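Local coordinates for flocculation protein FLO11 (PDB 4UYT) that mediates homotypic adhesion between yeast cells during flocculation, through an N-terminal domain whose surface aromatic bands confer homophilic binding, at residues L67-L81 against T95-Q107. Numbering follows the deposited sequence. Where two conformers were deposited one is given.
With ACT (acetate ion), chain H.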
loop_
_atom_site.group_PDB
_atom_site.type_symbol
_atom_site.label_atom_id
_atom_site.label_comp_id
_atom_site.label_asym_id
_atom_site.label_seq_id
_atom_site.Cartn_x
_atom_site.Cartn_y
_atom_site.Cartn_z
ATOM N N LEU A 67 -1.370 -11.407 5.361
ATOM C CA LEU A 67 -1.110 -10.144 4.680
ATOM C C LEU A 67 -2.279 -9.229 5.004
ATOM O O LEU A 67 -3.436 -9.596 4.799
ATOM C CB LEU A 67 -1.002 -10.387 3.176
ATOM C CG LEU A 67 -0.697 -9.151 2.336
ATOM C CD1 LEU A 67 0.663 -8.589 2.667
ATOM C CD2 LEU A 67 -0.785 -9.491 0.861
ATOM N N LYS A 68 -1.975 -8.041 5.512
ATOM C CA LYS A 68 -3.037 -7.105 5.817
ATOM C C LYS A 68 -2.512 -5.710 5.716
ATOM O O LYS A 68 -1.331 -5.434 5.958
ATOM C CB LYS A 68 -3.639 -7.350 7.182
ATOM C CG LYS A 68 -2.707 -7.300 8.349
ATOM C CD LYS A 68 -3.511 -7.452 9.644
ATOM C CE LYS A 68 -2.629 -7.628 10.844
ATOM N NZ LYS A 68 -3.506 -7.796 12.035
ATOM N N ILE A 69 -3.420 -4.823 5.367
ATOM C CA ILE A 69 -3.159 -3.401 5.366
ATOM C C ILE A 69 -3.573 -2.901 6.759
ATOM O O ILE A 69 -4.662 -3.223 7.252
ATOM C CB ILE A 69 -3.946 -2.681 4.266
ATOM C CG1 ILE A 69 -3.850 -3.409 2.942
ATOM C CG2 ILE A 69 -3.474 -1.256 4.165
ATOM C CD1 ILE A 69 -4.571 -2.760 1.801
ATOM N N ILE A 70 -2.690 -2.151 7.402
ATOM C CA ILE A 70 -2.940 -1.634 8.733
ATOM C C ILE A 70 -2.682 -0.145 8.768
ATOM O O ILE A 70 -2.076 0.439 7.863
ATOM C CB ILE A 70 -2.045 -2.343 9.779
ATOM C CG1 ILE A 70 -0.544 -2.177 9.482
ATOM C CG2 ILE A 70 -2.430 -3.813 9.887
ATOM C CD1 ILE A 70 0.362 -2.723 10.559
ATOM N N GLY A 71 -3.144 0.488 9.834
ATOM C CA GLY A 71 -2.929 1.906 9.993
ATOM C C GLY A 71 -3.698 2.739 8.984
ATOM O O GLY A 71 -3.280 3.826 8.665
ATOM N N VAL A 72 -4.848 2.239 8.510
ATOM C CA VAL A 72 -5.595 2.946 7.498
ATOM C C VAL A 72 -6.487 3.987 8.174
ATOM O O VAL A 72 -7.200 3.700 9.144
ATOM C CB VAL A 72 -6.493 2.002 6.675
ATOM C CG1 VAL A 72 -7.332 2.778 5.679
ATOM C CG2 VAL A 72 -5.629 0.989 5.940
ATOM N N THR A 73 -6.432 5.206 7.663
ATOM C CA THR A 73 -7.355 6.247 8.054
ATOM C C THR A 73 -8.520 6.163 7.082
ATOM O O THR A 73 -8.403 6.576 5.927
ATOM C CB THR A 73 -6.684 7.622 8.001
ATOM O OG1 THR A 73 -5.561 7.630 8.892
ATOM C CG2 THR A 73 -7.661 8.709 8.358
ATOM N N GLY A 74 -9.622 5.578 7.520
ATOM C CA GLY A 74 -10.750 5.261 6.643
ATOM C C GLY A 74 -11.808 4.514 7.454
ATOM O O GLY A 74 -11.672 4.352 8.662
ATOM N N PRO A 75 -12.852 4.038 6.792
ATOM C CA PRO A 75 -13.931 3.360 7.492
ATOM C C PRO A 75 -13.468 2.118 8.212
ATOM O O PRO A 75 -14.034 1.768 9.235
ATOM C CB PRO A 75 -14.962 3.061 6.384
ATOM C CG PRO A 75 -14.647 4.055 5.289
ATOM C CD PRO A 75 -13.176 4.272 5.385
ATOM N N LYS A 76 -12.457 1.456 7.672
ATOM C CA LYS A 76 -11.828 0.304 8.296
ATOM C C LYS A 76 -10.335 0.599 8.499
ATOM O O LYS A 76 -9.625 0.968 7.560
ATOM C CB LYS A 76 -11.982 -0.916 7.391
ATOM C CG LYS A 76 -13.412 -1.336 7.190
ATOM C CD LYS A 76 -13.960 -2.089 8.378
ATOM C CE LYS A 76 -13.226 -3.419 8.595
ATOM N NZ LYS A 76 -13.946 -4.468 9.397
ATOM N N GLY A 77 -9.856 0.431 9.727
ATOM C CA GLY A 77 -8.461 0.666 10.012
ATOM C C GLY A 77 -7.512 -0.425 9.553
ATOM O O GLY A 77 -6.321 -0.201 9.358
ATOM N N THR A 78 -8.061 -1.620 9.412
ATOM C CA THR A 78 -7.359 -2.780 8.928
ATOM C C THR A 78 -8.137 -3.357 7.748
ATOM O O THR A 78 -9.378 -3.450 7.768
ATOM C CB THR A 78 -7.230 -3.843 10.048
ATOM O OG1 THR A 78 -6.432 -3.305 11.101
ATOM C CG2 THR A 78 -6.605 -5.149 9.550
ATOM N N VAL A 79 -7.385 -3.770 6.728
ATOM C CA VAL A 79 -7.935 -4.462 5.564
ATOM C C VAL A 79 -7.196 -5.769 5.418
ATOM O O VAL A 79 -6.055 -5.813 4.982
ATOM C CB VAL A 79 -7.812 -3.626 4.266
ATOM C CG1 VAL A 79 -8.498 -4.337 3.124
ATOM C CG2 VAL A 79 -8.415 -2.246 4.468
ATOM N N GLN A 80 -7.839 -6.841 5.855
ATOM C CA GLN A 80 -7.246 -8.151 5.710
ATOM C C GLN A 80 -7.234 -8.574 4.250
ATOM O O GLN A 80 -8.259 -8.533 3.575
ATOM C CB GLN A 80 -8.011 -9.171 6.550
ATOM C CG GLN A 80 -7.205 -10.442 6.806
ATOM C CD GLN A 80 -6.193 -10.308 7.932
ATOM O OE1 GLN A 80 -6.438 -9.655 8.941
ATOM N NE2 GLN A 80 -5.048 -10.936 7.758
ATOM N N LEU A 81 -6.070 -9.002 3.762
ATOM C CA LEU A 81 -5.948 -9.480 2.372
ATOM C C LEU A 81 -5.777 -10.984 2.307
ATOM O O LEU A 81 -6.284 -11.616 1.394
ATOM C CB LEU A 81 -4.799 -8.799 1.615
ATOM C CG LEU A 81 -4.921 -7.281 1.551
ATOM C CD1 LEU A 81 -3.729 -6.723 0.795
ATOM C CD2 LEU A 81 -6.219 -6.829 0.901
ATOM N N THR A 95 3.516 -11.201 -4.154
ATOM C CA THR A 95 4.461 -10.383 -4.886
ATOM C C THR A 95 3.862 -9.786 -6.168
ATOM O O THR A 95 4.590 -9.174 -6.933
ATOM C CB THR A 95 5.778 -11.144 -5.162
ATOM O OG1 THR A 95 5.533 -12.370 -5.855
ATOM C CG2 THR A 95 6.469 -11.431 -3.857
ATOM N N ASP A 96 2.543 -9.892 -6.359
ATOM C CA ASP A 96 1.874 -9.172 -7.435
ATOM C C ASP A 96 0.389 -9.183 -7.109
ATOM O O ASP A 96 -0.328 -10.128 -7.447
ATOM C CB ASP A 96 2.143 -9.773 -8.822
ATOM C CG ASP A 96 1.722 -8.855 -9.945
ATOM O OD1 ASP A 96 0.859 -7.996 -9.702
ATOM O OD2 ASP A 96 2.270 -8.992 -11.046
ATOM N N PHE A 97 -0.075 -8.167 -6.399
ATOM C CA PHE A 97 -1.460 -8.130 -5.954
ATOM C C PHE A 97 -2.014 -6.746 -6.030
ATOM O O PHE A 97 -1.293 -5.761 -6.082
ATOM C CB PHE A 97 -1.629 -8.708 -4.538
ATOM C CG PHE A 97 -0.969 -7.923 -3.421
ATOM C CD1 PHE A 97 -1.635 -6.899 -2.768
ATOM C CD2 PHE A 97 0.342 -8.231 -2.992
ATOM C CE1 PHE A 97 -1.035 -6.217 -1.721
ATOM C CE2 PHE A 97 0.948 -7.539 -1.946
ATOM C CZ PHE A 97 0.238 -6.531 -1.318
ATOM N N THR A 98 -3.335 -6.704 -6.028
ATOM C CA THR A 98 -4.072 -5.482 -5.927
ATOM C C THR A 98 -4.987 -5.527 -4.709
ATOM O O THR A 98 -5.336 -6.580 -4.202
ATOM C CB THR A 98 -4.913 -5.192 -7.190
ATOM O OG1 THR A 98 -5.904 -6.216 -7.353
ATOM C CG2 THR A 98 -4.053 -5.100 -8.402
ATOM N N ALA A 99 -5.390 -4.349 -4.267
ATOM C CA ALA A 99 -6.371 -4.230 -3.192
ATOM C C ALA A 99 -7.130 -2.948 -3.402
ATOM O O ALA A 99 -6.548 -1.962 -3.839
ATOM C CB ALA A 99 -5.692 -4.234 -1.831
ATOM N N THR A 100 -8.404 -2.967 -3.041
ATOM C CA THR A 100 -9.271 -1.788 -3.119
ATOM C C THR A 100 -9.893 -1.554 -1.757
ATOM O O THR A 100 -10.409 -2.480 -1.135
ATOM C CB THR A 100 -10.341 -1.980 -4.213
ATOM O OG1 THR A 100 -9.719 -2.144 -5.501
ATOM C CG2 THR A 100 -11.258 -0.798 -4.289
ATOM N N PHE A 101 -9.836 -0.325 -1.283
ATOM C CA PHE A 101 -10.321 -0.001 0.049
ATOM C C PHE A 101 -10.544 1.488 0.104
ATOM O O PHE A 101 -10.177 2.215 -0.799
ATOM C CB PHE A 101 -9.382 -0.481 1.158
ATOM C CG PHE A 101 -7.983 0.080 1.066
ATOM C CD1 PHE A 101 -7.028 -0.485 0.216
ATOM C CD2 PHE A 101 -7.604 1.154 1.846
ATOM C CE1 PHE A 101 -5.760 0.025 0.130
ATOM C CE2 PHE A 101 -6.312 1.652 1.772
ATOM C CZ PHE A 101 -5.402 1.088 0.908
ATOM N N GLU A 102 -11.204 1.932 1.183
ATOM C CA GLU A 102 -11.544 3.334 1.343
ATOM C C GLU A 102 -10.603 4.033 2.343
ATOM O O GLU A 102 -10.194 3.480 3.361
ATOM C CB GLU A 102 -13.001 3.497 1.762
ATOM C CG GLU A 102 -13.953 3.147 0.639
ATOM C CD GLU A 102 -15.411 3.223 1.063
ATOM O OE1 GLU A 102 -15.764 2.859 2.192
ATOM O OE2 GLU A 102 -16.229 3.615 0.252
ATOM N N VAL A 103 -10.325 5.295 2.018
ATOM C CA VAL A 103 -9.530 6.157 2.865
ATOM C C VAL A 103 -10.252 7.481 3.021
ATOM O O VAL A 103 -11.005 7.898 2.143
ATOM C CB VAL A 103 -8.115 6.395 2.303
ATOM C CG1 VAL A 103 -7.351 5.087 2.211
ATOM C CG2 VAL A 103 -8.156 7.106 0.956
ATOM N N TYR A 104 -9.947 8.163 4.119
ATOM C CA TYR A 104 -10.322 9.543 4.287
ATOM C C TYR A 104 -9.078 10.380 3.993
ATOM O O TYR A 104 -8.062 10.272 4.685
ATOM C CB TYR A 104 -10.778 9.828 5.725
ATOM C CG TYR A 104 -11.838 8.923 6.289
ATOM C CD1 TYR A 104 -12.960 8.538 5.562
ATOM C CD2 TYR A 104 -11.732 8.485 7.617
ATOM C CE1 TYR A 104 -13.944 7.738 6.111
ATOM C CE2 TYR A 104 -12.706 7.676 8.165
ATOM C CZ TYR A 104 -13.808 7.307 7.423
ATOM O OH TYR A 104 -14.751 6.518 8.013
ATOM N N ALA A 105 -9.132 11.162 2.917
ATOM C CA ALA A 105 -7.958 11.965 2.472
ATOM C C ALA A 105 -8.299 13.406 2.663
ATOM O O ALA A 105 -9.213 13.914 2.003
ATOM C CB ALA A 105 -7.618 11.660 1.016
ATOM N N THR A 106 -7.620 14.055 3.587
ATOM C CA THR A 106 -7.966 15.388 3.987
ATOM C C THR A 106 -6.791 16.371 4.059
ATOM O O THR A 106 -7.059 17.546 4.111
ATOM C CB THR A 106 -8.697 15.402 5.337
ATOM O OG1 THR A 106 -7.790 14.886 6.309
ATOM C CG2 THR A 106 -9.973 14.589 5.284
ATOM N N GLN A 107 -5.536 15.929 4.101
ATOM C CA GLN A 107 -4.430 16.875 4.260
ATOM C C GLN A 107 -4.106 17.487 2.915
ATOM O O GLN A 107 -3.755 16.795 1.973
ATOM C CB GLN A 107 -3.200 16.191 4.871
ATOM C CG GLN A 107 -3.442 15.614 6.261
ATOM C CD GLN A 107 -4.210 16.551 7.160
ATOM O OE1 GLN A 107 -5.410 16.295 7.490
ATOM N NE2 GLN A 107 -3.552 17.665 7.532
HETATM C C ACT H . -11.396 -2.057 11.793
HETATM O O ACT H . -11.672 -0.790 11.696
HETATM O OXT ACT H . -10.630 -2.515 10.869
HETATM C CH3 ACT H . -11.864 -2.877 12.940
HETATM O O HOH W 1 -10.853 1.621 5.208
#
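Leu-67 sets its CD2 methyl over one face of the Phe-97 ring, 4.0 Å from the ring centroid, in a CH-pi contact. The side chain of Leu-81 crosses that of Phe-97 at about a right angle, with CD1 3.7 Å from Phe-97 CE1, while its CD2 reaches the methyl of Ala-99. Further along, Phe-101 stands up between three aliphatic side chains: Ile-69 comes from the opposite direction and brings CD1 to 3.5 Å from CE1 of Phe-101, Val-79 CG2 rests by its CB, and Val-72 CG1 approaches the CD2 side. Both phenylalanines hold CG between the backbone N and the carbonyl carbon (chi1 66° in Phe-97, 58° in Phe-101), a rotation that stands each ring over its own backbone, where these aliphatic groups meet it.

At the loop end the backbones themselves meet. Tyr-104 N donates to Thr-73 O over 2.9 Å at a nearly straight 167°, and water 1 links Lys-76 N to Glu-102 O. The Tyr-104 ring carries Gly-74 on one face, CA 3.5 Å from the centroid; Pro-75 follows alongside, its CD 3.6 Å from Tyr-104 CE1.

The Phe-97, Ala-99 and Phe-101 side belongs to the interior of a beta-sandwich in the fibronectin type III-like Flo11 domain, whereas the more exposed Thr-73 and Pro-75 lie against the end of strand 96-104. Hairpin strands 64-70 and 79-83 pack over that strand, outermost in the opposing sheet and paired with strand 46-55. Phe-119, edge-to-face with Phe-101, leads into strand 120-125, which flanks strand 64-70.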